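PDB 1WX1: nicotinate-nucleotide--dimethylbenzimidazole phosphoribosyltransferase from Thermus thermophilus HB8, which probably catalyses transfer of the phosphoribosyl group of nicotinate mononucleotide to 5,6-dimethylbenzimidazole, giving alpha-ribazole 5'-phosphate for cobalamin synthesis. Local coordinates for residues 82-87 / 302-307; 59-64 / 124-129; 14-19 / 324-329. All blocks are in the same frame, centred on the assembly; numbering follows the deposited sequence.

Contact 1 (82-87 / 302-307)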
ATOM      1  N   GLY A  82     -14.011 -13.743 -11.188  1.00 20.47           N
ATOM      2  CA  GLY A  82     -13.511 -14.576 -10.109  1.00 18.64           C
ATOM      3  C   GLY A  82     -12.010 -14.581  -9.859  1.00 18.14           C
ATOM      4  O   GLY A  82     -11.537 -15.337  -9.009  1.00 17.04           O
ATOM      5  N   ALA A  83     -11.257 -13.754 -10.579  1.00 16.16           N
ATOM      6  CA  ALA A  83      -9.806 -13.710 -10.400  1.00 18.04           C
ATOM      7  C   ALA A  83      -9.369 -12.662  -9.383  1.00 17.23           C
ATOM      8  O   ALA A  83     -10.144 -11.784  -8.999  1.00 16.06           O
ATOM      9  CB  ALA A  83      -9.115 -13.452 -11.736  1.00 15.73           C
ATOM     10  N   ALA A  84      -8.117 -12.758  -8.949  1.00 16.00           N
ATOM     11  CA  ALA A  84      -7.580 -11.815  -7.978  1.00 17.49           C
ATOM     12  C   ALA A  84      -7.694 -10.389  -8.507  1.00 17.20           C
ATOM     13  O   ALA A  84      -8.088  -9.472  -7.779  1.00 18.07           O
ATOM     14  CB  ALA A  84      -6.115 -12.149  -7.676  1.00 17.75           C
ATOM     15  N   ILE A  85      -7.363 -10.200  -9.781  1.00 15.93           N
ATOM     16  CA  ILE A  85      -7.421  -8.869 -10.370  1.00 17.39           C
ATOM     17  C   ILE A  85      -8.817  -8.251 -10.278  1.00 16.46           C
ATOM     18  O   ILE A  85      -8.950  -7.056 -10.016  1.00 16.93           O
ATOM     19  CB  ILE A  85      -6.938  -8.874 -11.853  1.00 17.29           C
ATOM     20  CG1 ILE A  85      -6.821  -7.433 -12.359  1.00 18.04           C
ATOM     21  CG2 ILE A  85      -7.893  -9.673 -12.729  1.00 16.53           C
ATOM     22  CD1 ILE A  85      -5.832  -6.591 -11.569  1.00 20.07           C
ATOM     23  N   ASN A  86      -9.861  -9.050 -10.480  1.00 16.34           N
ATOM     24  CA  ASN A  86     -11.215  -8.516 -10.386  1.00 16.71           C
ATOM     25  C   ASN A  86     -11.505  -8.029  -8.971  1.00 17.18           C
ATOM     26  O   ASN A  86     -12.139  -6.990  -8.784  1.00 17.88           O
ATOM     27  CB  ASN A  86     -12.265  -9.572 -10.744  1.00 18.11           C
ATOM     28  CG  ASN A  86     -12.101 -10.108 -12.143  1.00 20.16           C
ATOM     29  OD1 ASN A  86     -11.549 -11.186 -12.337  1.00 18.80           O
ATOM     30  ND2 ASN A  86     -12.571  -9.349 -13.132  1.00 18.64           N
ATOM     31  N   GLN A  87     -11.050  -8.794  -7.981  1.00 15.72           N
ATOM     32  CA  GLN A  87     -11.281  -8.450  -6.582  1.00 18.76           C
ATOM     33  C   GLN A  87     -10.537  -7.186  -6.168  1.00 18.35           C
ATOM     34  O   GLN A  87     -11.093  -6.326  -5.480  1.00 18.91           O
ATOM     35  CB  GLN A  87     -10.865  -9.613  -5.677  1.00 18.23           C
ATOM     36  CG  GLN A  87     -11.616 -10.912  -5.941  1.00 20.46           C
ATOM     37  CD  GLN A  87     -13.118 -10.712  -6.081  1.00 22.92           C
ATOM     38  OE1 GLN A  87     -13.746 -10.027  -5.274  1.00 22.40           O
ATOM     39  NE2 GLN A  87     -13.701 -11.317  -7.111  1.00 26.63           N
ATOM     40  N   LEU A 302       1.760 -13.193  -8.332  1.00 28.39           N
ATOM     41  CA  LEU A 302       0.644 -13.584  -9.188  1.00 29.13           C
ATOM     42  C   LEU A 302       0.580 -12.954 -10.581  1.00 29.17           C
ATOM     43  O   LEU A 302       0.387 -13.663 -11.569  1.00 31.20           O
ATOM     44  CB  LEU A 302      -0.677 -13.323  -8.461  1.00 30.00           C
ATOM     45  CG  LEU A 302      -1.951 -13.639  -9.244  1.00 30.38           C
ATOM     46  CD1 LEU A 302      -1.950 -15.099  -9.670  1.00 32.90           C
ATOM     47  CD2 LEU A 302      -3.155 -13.330  -8.386  1.00 31.67           C
ATOM     48  N   GLY A 303       0.736 -11.635 -10.668  1.00 27.83           N
ATOM     49  CA  GLY A 303       0.653 -10.971 -11.962  1.00 21.69           C
ATOM     50  C   GLY A 303      -0.773 -10.497 -12.208  1.00 19.41           C
ATOM     51  O   GLY A 303      -1.448 -10.095 -11.267  1.00 15.95           O
ATOM     52  N   GLU A 304      -1.236 -10.544 -13.459  1.00 17.17           N
ATOM     53  CA  GLU A 304      -2.598 -10.114 -13.800  1.00 16.77           C
ATOM     54  C   GLU A 304      -2.784  -8.603 -13.634  1.00 15.77           C
ATOM     55  O   GLU A 304      -3.851  -8.077 -13.934  1.00 16.84           O
ATOM     56  CB  GLU A 304      -3.638 -10.804 -12.899  1.00 16.90           C
ATOM     57  CG  GLU A 304      -3.719 -12.315 -12.987  1.00 19.11           C
ATOM     58  CD  GLU A 304      -4.738 -12.901 -12.006  1.00 20.58           C
ATOM     59  OE1 GLU A 304      -5.617 -12.152 -11.510  1.00 17.73           O
ATOM     60  OE2 GLU A 304      -4.669 -14.118 -11.740  1.00 20.82           O
ATOM     61  N   GLY A 305      -1.757  -7.911 -13.156  1.00 16.16           N
ATOM     62  CA  GLY A 305      -1.877  -6.479 -12.929  1.00 13.63           C
ATOM     63  C   GLY A 305      -2.264  -6.205 -11.479  1.00 16.17           C
ATOM     64  O   GLY A 305      -2.507  -5.056 -11.089  1.00 15.13           O
ATOM     65  N   THR A 306      -2.289  -7.262 -10.670  1.00 15.06           N
ATOM     66  CA  THR A 306      -2.678  -7.155  -9.265  1.00 15.96           C
ATOM     67  C   THR A 306      -1.890  -6.147  -8.445  1.00 16.55           C
ATOM     68  O   THR A 306      -2.482  -5.343  -7.721  1.00 15.67           O
ATOM     69  CB  THR A 306      -2.590  -8.517  -8.541  1.00 17.03           C
ATOM     70  OG1 THR A 306      -1.288  -9.078  -8.733  1.00 19.32           O
ATOM     71  CG2 THR A 306      -3.648  -9.480  -9.070  1.00 18.43           C
ATOM     72  N   GLY A 307      -0.565  -6.196  -8.543  1.00 15.74           N
ATOM     73  CA  GLY A 307       0.260  -5.277  -7.779  1.00 15.60           C
ATOM     74  C   GLY A 307       0.035  -3.834  -8.185  1.00 16.33           C
ATOM     75  O   GLY A 307      -0.015  -2.943  -7.338  1.00 16.57           O
TER
HETATM   76  O   HOH W   1      -6.488 -14.886  -9.847  1.00 18.68           O
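The carboxylate of E304 reaches the start of helix 84-91 and takes one direct bond there, from I85 N, and a second link through water 1. I85 N donates to E304 OE1 at 3.1 Å, meeting that oxygen nearly along its C-O axis, with an N-H...O angle of 154°. Water 1 accepts from A84 N and donates to E304 OE2 at 2.7 Å. With A83 as N-cap, the carboxylate thus faces first-turn amides of the helix. E304 runs extended beyond CG (chi2 177°), which carries the carboxylate to the helix start.

Apolar contacts lie beside this bond. I85 and E304 run antiparallel alongside each other; I85 CG1, anti to the backbone N (chi1 -172°), and CD1 each lie 3.4 Å from E304 O, with CD1 also 3.6 Å from G305 C. A84 CB is pressed tightly on L302 CD2, 3.3 Å away, and lies 3.9 Å from T306 CG2.

Bonds inside each segment shape the two partners. A83 N donates to N86 OD1, while G303 O receives both T306 N and T306 OG1, the latter at 2.7 Å and on a lone pair. The T306 N bond closes the type I' turn 303-306 that presents E304, and the OG1 bond reinforces it; E304 N donates to D162. M74 and F78 of helix 70-79 touch the E304 side chain.

E304 is the predicted proton acceptor, so the arrangement is consistent with a CobT active site: a glutamate on a glycine-rich turn just before helix 306-321, held against another helix's N-terminus.

Contact 2 (59-64 / 124-129). With NA (sodium ion), chain C.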
ATOM      1  N   VAL A  59       6.121 -23.461 -23.345  1.00 15.63           N
ATOM      2  CA  VAL A  59       5.617 -24.346 -22.302  1.00 17.37           C
ATOM      3  C   VAL A  59       6.073 -25.771 -22.596  1.00 17.28           C
ATOM      4  O   VAL A  59       6.097 -26.618 -21.709  1.00 17.78           O
ATOM      5  CB  VAL A  59       4.071 -24.348 -22.216  1.00 19.38           C
ATOM      6  CG1 VAL A  59       3.572 -22.981 -21.757  1.00 20.97           C
ATOM      7  CG2 VAL A  59       3.475 -24.724 -23.566  1.00 24.52           C
ATOM      8  N   ALA A  60       6.436 -26.028 -23.848  1.00 17.34           N
ATOM      9  CA  ALA A  60       6.886 -27.356 -24.245  1.00 18.72           C
ATOM     10  C   ALA A  60       8.230 -27.705 -23.603  1.00 20.18           C
ATOM     11  O   ALA A  60       8.641 -28.867 -23.604  1.00 19.74           O
ATOM     12  CB  ALA A  60       6.988 -27.440 -25.765  1.00 16.74           C
ATOM     13  N   GLU A  61       8.907 -26.697 -23.056  1.00 18.81           N
ATOM     14  CA  GLU A  61      10.200 -26.899 -22.406  1.00 19.49           C
ATOM     15  C   GLU A  61      10.050 -27.248 -20.923  1.00 19.57           C
ATOM     16  O   GLU A  61      11.044 -27.341 -20.195  1.00 18.31           O
ATOM     17  CB  GLU A  61      11.062 -25.640 -22.535  1.00 20.64           C
ATOM     18  CG  GLU A  61      11.423 -25.247 -23.965  1.00 22.36           C
ATOM     19  CD  GLU A  61      12.197 -26.329 -24.697  1.00 25.71           C
ATOM     20  OE1 GLU A  61      13.098 -26.931 -24.082  1.00 30.67           O
ATOM     21  OE2 GLU A  61      11.915 -26.570 -25.889  1.00 25.66           O
ATOM     22  N   GLY A  62       8.811 -27.423 -20.478  1.00 19.04           N
ATOM     23  CA  GLY A  62       8.560 -27.769 -19.089  1.00 19.90           C
ATOM     24  C   GLY A  62       8.975 -26.675 -18.122  1.00 22.25           C
ATOM     25  O   GLY A  62       9.618 -26.944 -17.104  1.00 23.12           O
ATOM     26  N   VAL A  63       8.597 -25.439 -18.430  1.00 22.67           N
ATOM     27  CA  VAL A  63       8.954 -24.304 -17.588  1.00 24.13           C
ATOM     28  C   VAL A  63       7.832 -23.869 -16.651  1.00 25.28           C
ATOM     29  O   VAL A  63       7.987 -22.902 -15.905  1.00 27.69           O
ATOM     30  CB  VAL A  63       9.379 -23.095 -18.447  1.00 23.73           C
ATOM     31  CG1 VAL A  63      10.574 -23.472 -19.305  1.00 24.04           C
ATOM     32  CG2 VAL A  63       8.214 -22.637 -19.326  1.00 24.40           C
ATOM     33  N   SER A  64       6.710 -24.580 -16.689  1.00 25.76           N
ATOM     34  CA  SER A  64       5.572 -24.262 -15.836  1.00 27.18           C
ATOM     35  C   SER A  64       4.862 -25.514 -15.328  1.00 28.21           C
ATOM     36  O   SER A  64       4.733 -26.503 -16.052  1.00 28.70           O
ATOM     37  CB  SER A  64       4.569 -23.395 -16.600  1.00 27.57           C
ATOM     38  OG  SER A  64       3.431 -23.123 -15.802  1.00 29.83           O
ATOM     39  N   ASN A 124       7.746 -21.934 -29.985  1.00 17.29           N
ATOM     40  CA  ASN A 124       8.651 -22.178 -28.860  1.00 18.62           C
ATOM     41  C   ASN A 124       9.886 -21.282 -28.984  1.00 19.22           C
ATOM     42  O   ASN A 124      10.731 -21.505 -29.847  1.00 18.02           O
ATOM     43  CB  ASN A 124       9.088 -23.648 -28.860  1.00 18.40           C
ATOM     44  CG  ASN A 124       9.855 -24.035 -27.611  1.00 18.53           C
ATOM     45  OD1 ASN A 124      10.385 -23.184 -26.898  1.00 16.33           O
ATOM     46  ND2 ASN A 124       9.929 -25.334 -27.347  1.00 18.80           N
ATOM     47  N   LEU A 125       9.996 -20.287 -28.109  1.00 18.76           N
ATOM     48  CA  LEU A 125      11.115 -19.344 -28.159  1.00 19.14           C
ATOM     49  C   LEU A 125      12.490 -19.975 -27.934  1.00 18.01           C
ATOM     50  O   LEU A 125      13.515 -19.376 -28.264  1.00 17.63           O
ATOM     51  CB  LEU A 125      10.890 -18.213 -27.139  1.00 18.49           C
ATOM     52  CG  LEU A 125      10.960 -18.560 -25.648  1.00 17.46           C
ATOM     53  CD1 LEU A 125      12.406 -18.480 -25.172  1.00 15.76           C
ATOM     54  CD2 LEU A 125      10.106 -17.574 -24.852  1.00 14.66           C
ATOM     55  N   ALA A 126      12.521 -21.175 -27.364  1.00 18.72           N
ATOM     56  CA  ALA A 126      13.788 -21.851 -27.119  1.00 18.38           C
ATOM     57  C   ALA A 126      14.308 -22.550 -28.371  1.00 19.21           C
ATOM     58  O   ALA A 126      15.485 -22.923 -28.440  1.00 19.54           O
ATOM     59  CB  ALA A 126      13.635 -22.873 -25.989  1.00 18.61           C
ATOM     60  N   GLN A 127      13.437 -22.715 -29.363  1.00 17.79           N
ATOM     61  CA  GLN A 127      13.809 -23.421 -30.588  1.00 18.95           C
ATOM     62  C   GLN A 127      13.796 -22.561 -31.847  1.00 19.17           C
ATOM     63  O   GLN A 127      14.263 -22.994 -32.899  1.00 18.95           O
ATOM     64  CB  GLN A 127      12.875 -24.617 -30.790  1.00 18.31           C
ATOM     65  CG  GLN A 127      12.778 -25.533 -29.574  1.00 19.76           C
ATOM     66  CD  GLN A 127      14.093 -26.216 -29.241  1.00 21.60           C
ATOM     67  OE1 GLN A 127      15.004 -26.277 -30.070  1.00 20.74           O
ATOM     68  NE2 GLN A 127      14.203 -26.722 -28.026  1.00 21.59           N
ATOM     69  N   GLY A 128      13.251 -21.354 -31.747  1.00 17.87           N
ATOM     70  CA  GLY A 128      13.194 -20.479 -32.906  1.00 18.11           C
ATOM     71  C   GLY A 128      12.450 -19.203 -32.566  1.00 18.10           C
ATOM     72  O   GLY A 128      12.017 -19.039 -31.427  1.00 16.86           O
ATOM     73  N   PRO A 129      12.282 -18.280 -33.526  1.00 19.50           N
ATOM     74  CA  PRO A 129      11.569 -17.027 -33.252  1.00 19.06           C
ATOM     75  C   PRO A 129      10.163 -17.277 -32.718  1.00 18.98           C
ATOM     76  O   PRO A 129       9.421 -18.108 -33.248  1.00 17.13           O
ATOM     77  CB  PRO A 129      11.565 -16.325 -34.609  1.00 20.35           C
ATOM     78  CG  PRO A 129      11.625 -17.466 -35.585  1.00 23.71           C
ATOM     79  CD  PRO A 129      12.631 -18.387 -34.952  1.00 20.38           C
TER
HETATM   80 NA    NA C1001      13.893 -24.793 -34.551  1.00 26.01          NA
HETATM   81  O   HOH W   2      16.623 -24.532 -34.813  1.00 32.89           O
HETATM   82  O   HOH W   3      13.916 -22.663 -36.218  1.00 32.95           O
HETATM   83  O   HOH W   4      11.270 -24.549 -34.167  1.00 28.91           O
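E61 lies over N124 and A126, its side chain folding across the loop 124-129. From CB the chain leads to CG, which sits 3.8 Å from A126 CB and 3.7 Å from both N124 OD1 and N124 ND2. A bend at chi2 (-60°) then turns CD toward the amides, and OE2 becomes the meeting point of two donors. N124 ND2 gives the shorter bond, 2.8 Å to E61 OE2 on its anti lone pair, the side chains crossing at about a right angle. Q127 NE2 comes to E61 OE2 from above the carboxylate plane, at 3.1 Å and almost straight (175°). E61 OE1 stays 4.1 Å from Q127 NE2, unbonded.

N124 is set by an Asx turn, A126 N donating to N124 OD1, so one amide both shapes its own loop and grips the neighbouring one. The contact ties the loop after strand 47-54 to the loop after strand 113-115, at the surface beside helix 195-210, where R207 binds A126 O and R200 binds G62 O. A60 CB also lies 3.9 Å from N124 ND2. Q127 turns its backbone to a sodium ion, Q127 O binding it at 2.5 Å together with waters 2, 3 and 4.

Contact 3 (14-19 / 324-329)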
ATOM      1  N   ASP A  14       7.051  21.672   0.450  1.00 28.73           N
ATOM      2  CA  ASP A  14       7.888  22.123   1.553  1.00 32.02           C
ATOM      3  C   ASP A  14       7.143  23.041   2.522  1.00 32.48           C
ATOM      4  O   ASP A  14       7.574  23.224   3.660  1.00 34.98           O
ATOM      5  CB  ASP A  14       9.128  22.845   1.012  1.00 33.75           C
ATOM      6  CG  ASP A  14      10.063  23.300   2.117  1.00 36.19           C
ATOM      7  OD1 ASP A  14      10.271  24.524   2.260  1.00 37.08           O
ATOM      8  OD2 ASP A  14      10.586  22.431   2.850  1.00 36.56           O
ATOM      9  N   GLN A  15       6.026  23.612   2.078  1.00 31.69           N
ATOM     10  CA  GLN A  15       5.250  24.510   2.928  1.00 32.57           C
ATOM     11  C   GLN A  15       3.939  23.934   3.464  1.00 31.15           C
ATOM     12  O   GLN A  15       3.172  24.639   4.118  1.00 30.45           O
ATOM     13  CB  GLN A  15       4.968  25.822   2.186  1.00 34.06           C
ATOM     14  CG  GLN A  15       6.210  26.691   2.002  1.00 39.07           C
ATOM     15  CD  GLN A  15       6.859  27.072   3.330  1.00 43.16           C
ATOM     16  OE1 GLN A  15       6.264  27.783   4.142  1.00 44.24           O
ATOM     17  NE2 GLN A  15       8.082  26.594   3.556  1.00 44.71           N
ATOM     18  N   LEU A  16       3.680  22.657   3.196  1.00 29.64           N
ATOM     19  CA  LEU A  16       2.454  22.026   3.680  1.00 27.22           C
ATOM     20  C   LEU A  16       2.521  21.831   5.189  1.00 26.99           C
ATOM     21  O   LEU A  16       3.606  21.747   5.761  1.00 25.78           O
ATOM     22  CB  LEU A  16       2.235  20.677   2.991  1.00 25.05           C
ATOM     23  CG  LEU A  16       1.978  20.733   1.482  1.00 25.10           C
ATOM     24  CD1 LEU A  16       1.721  19.322   0.974  1.00 22.71           C
ATOM     25  CD2 LEU A  16       0.784  21.644   1.180  1.00 22.74           C
ATOM     26  N   THR A  17       1.358  21.756   5.830  1.00 27.70           N
ATOM     27  CA  THR A  17       1.294  21.594   7.278  1.00 29.27           C
ATOM     28  C   THR A  17       1.709  20.220   7.794  1.00 30.45           C
ATOM     29  O   THR A  17       0.874  19.390   8.156  1.00 31.30           O
ATOM     30  CB  THR A  17      -0.116  21.936   7.817  1.00 29.58           C
ATOM     31  OG1 THR A  17      -1.108  21.200   7.090  1.00 29.25           O
ATOM     32  CG2 THR A  17      -0.387  23.433   7.669  1.00 29.54           C
ATOM     33  N   LYS A  18       3.018  20.001   7.829  1.00 31.14           N
ATOM     34  CA  LYS A  18       3.607  18.763   8.319  1.00 33.30           C
ATOM     35  C   LYS A  18       5.125  18.887   8.284  1.00 32.66           C
ATOM     36  O   LYS A  18       5.675  19.684   7.521  1.00 31.31           O
ATOM     37  CB  LYS A  18       3.132  17.561   7.486  1.00 33.77           C
ATOM     38  CG  LYS A  18       3.147  17.755   5.984  1.00 38.44           C
ATOM     39  CD  LYS A  18       4.530  17.602   5.401  1.00 40.05           C
ATOM     40  CE  LYS A  18       4.476  17.623   3.882  1.00 40.02           C
ATOM     41  NZ  LYS A  18       5.819  17.403   3.291  1.00 40.41           N
ATOM     42  N   PRO A  19       5.825  18.115   9.127  1.00 32.92           N
ATOM     43  CA  PRO A  19       7.290  18.181   9.152  1.00 33.82           C
ATOM     44  C   PRO A  19       7.863  17.875   7.771  1.00 35.05           C
ATOM     45  O   PRO A  19       7.271  17.122   6.999  1.00 32.59           O
ATOM     46  CB  PRO A  19       7.671  17.116  10.181  1.00 34.28           C
ATOM     47  CG  PRO A  19       6.463  17.053  11.081  1.00 35.34           C
ATOM     48  CD  PRO A  19       5.324  17.125  10.095  1.00 34.43           C
ATOM     49  N   MET A 324      -3.349  19.625   0.673  1.00 20.81           N
ATOM     50  CA  MET A 324      -3.278  19.985   2.085  1.00 22.69           C
ATOM     51  C   MET A 324      -3.086  21.493   2.153  1.00 24.15           C
ATOM     52  O   MET A 324      -2.716  22.126   1.162  1.00 24.70           O
ATOM     53  CB  MET A 324      -2.074  19.334   2.766  1.00 20.88           C
ATOM     54  CG  MET A 324      -2.207  17.861   3.081  1.00 23.81           C
ATOM     55  SD  MET A 324      -0.624  17.223   3.662  1.00 25.96           S
ATOM     56  CE  MET A 324      -0.452  18.100   5.230  1.00 24.31           C
ATOM     57  N   ALA A 325      -3.327  22.065   3.325  1.00 24.67           N
ATOM     58  CA  ALA A 325      -3.138  23.498   3.512  1.00 26.00           C
ATOM     59  C   ALA A 325      -1.675  23.735   3.865  1.00 25.92           C
ATOM     60  O   ALA A 325      -1.018  22.856   4.432  1.00 25.70           O
ATOM     61  CB  ALA A 325      -4.026  23.995   4.642  1.00 26.79           C
ATOM     62  N   THR A 326      -1.155  24.906   3.514  1.00 26.51           N
ATOM     63  CA  THR A 326       0.224  25.242   3.844  1.00 28.20           C
ATOM     64  C   THR A 326       0.193  25.912   5.217  1.00 29.41           C
ATOM     65  O   THR A 326      -0.876  26.286   5.699  1.00 28.79           O
ATOM     66  CB  THR A 326       0.834  26.239   2.833  1.00 29.32           C
ATOM     67  OG1 THR A 326       0.078  27.457   2.847  1.00 27.65           O
ATOM     68  CG2 THR A 326       0.827  25.653   1.434  1.00 28.84           C
ATOM     69  N   PHE A 327       1.357  26.058   5.842  1.00 32.37           N
ATOM     70  CA  PHE A 327       1.444  26.694   7.156  1.00 35.23           C
ATOM     71  C   PHE A 327       0.746  28.050   7.125  1.00 37.62           C
ATOM     72  O   PHE A 327      -0.058  28.377   8.003  1.00 37.45           O
ATOM     73  CB  PHE A 327       2.909  26.885   7.552  1.00 35.79           C
ATOM     74  CG  PHE A 327       3.603  25.610   7.935  1.00 36.65           C
ATOM     75  CD1 PHE A 327       3.316  24.985   9.145  1.00 37.93           C
ATOM     76  CD2 PHE A 327       4.548  25.035   7.093  1.00 36.87           C
ATOM     77  CE1 PHE A 327       3.953  23.797   9.508  1.00 38.86           C
ATOM     78  CE2 PHE A 327       5.190  23.847   7.446  1.00 37.44           C
ATOM     79  CZ  PHE A 327       4.897  23.231   8.657  1.00 37.95           C
ATOM     80  N   GLN A 328       1.053  28.824   6.091  1.00 38.68           N
ATOM     81  CA  GLN A 328       0.487  30.153   5.923  1.00 40.17           C
ATOM     82  C   GLN A 328      -1.019  30.113   5.715  1.00 39.70           C
ATOM     83  O   GLN A 328      -1.747  30.955   6.240  1.00 40.54           O
ATOM     84  CB  GLN A 328       1.167  30.845   4.740  1.00 42.44           C
ATOM     85  CG  GLN A 328       0.785  32.300   4.551  1.00 46.64           C
ATOM     86  CD  GLN A 328       1.657  32.991   3.518  1.00 49.33           C
ATOM     87  OE1 GLN A 328       1.682  32.604   2.347  1.00 50.35           O
ATOM     88  NE2 GLN A 328       2.384  34.016   3.949  1.00 51.03           N
ATOM     89  N   GLU A 329      -1.484  29.125   4.957  1.00 39.06           N
ATOM     90  CA  GLU A 329      -2.908  28.973   4.672  1.00 37.09           C
ATOM     91  C   GLU A 329      -3.727  28.531   5.880  1.00 36.98           C
ATOM     92  O   GLU A 329      -4.866  28.967   6.059  1.00 36.29           O
ATOM     93  CB  GLU A 329      -3.109  27.962   3.537  1.00 37.18           C
ATOM     94  CG  GLU A 329      -2.555  28.413   2.189  1.00 36.21           C
ATOM     95  CD  GLU A 329      -2.600  27.318   1.128  1.00 36.07           C
ATOM     96  OE1 GLU A 329      -2.190  27.590  -0.022  1.00 36.08           O
ATOM     97  OE2 GLU A 329      -3.039  26.189   1.436  1.00 33.90           O
TER
HETATM   98  O   HOH W   5       3.351  28.567   4.101  1.00 40.34           O
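L16 and T326 bring their backbones together in a single beta bridge, their CA atoms 3.9 Å apart. Two N-H...O bonds flank the pair: F327 N to Q15 O at 2.9 Å, and T17 N to A325 O at 3.0 Å. Next to them the F327 ring lies against the backbone of 15-18. T17 CA stands over one ring face, offset toward the rim, in a CH-pi contact 4.2 Å from the centroid, while L16 O comes to 3.1 Å from F327 CE2. Beyond the bridge, M324 and L16 cross at about a right angle, L16 CD2 4.0 Å from M324 CB. The bend of M324 at chi3 (67°) sends CE toward the turn, 3.5 Å from T17 O and near K18 CG.

What sets these groups is partly local. T17 is the centre of an inverse gamma turn that swings the chain past the ring. T326 N donates to E329 OE2 in a capping box, though the return bond to T326 OG1, an atom modelled too close to its neighbour, is less sure; water 5 links Q15 OE1 to Q328 N. The polar ends find their main partners further out: R334 binds Q15 OE1, E27 pairs with K18 NZ, R12 pairs with E329 OE1, and N77 of the second subunit bonds to T17 OG1.

The contact joins the loop between helices 3-14 and 24-37 to the N-terminus of the short helix 327-330; residues of the second subunit pack on it, G82 on T17, A84 on M324, and L302 on K18 and P19.

Overall arrangement
Contacts 1 and 3 are buried, whereas contact 2 is at the surface, about 56 Å from contact 3 between centres and on the opposite side of the chain's centre. Contact 1 lies nearest the middle of the chain, its chemistry a carboxylate meeting a helix-start N-H directly and another through water. In contact 2 a carboxylate meets side-chain amides instead, joining loops. Contact 3 relies on paired backbones and an aromatic ring. Helices 306-321 and 327-330 follow each other in the chain, yet the centres of contacts 1 and 3 are about 37 Å apart. The dimer brings them together: A84 of contact 1 packs on M324 of the second subunit, while contact 2 touches no other protein chain.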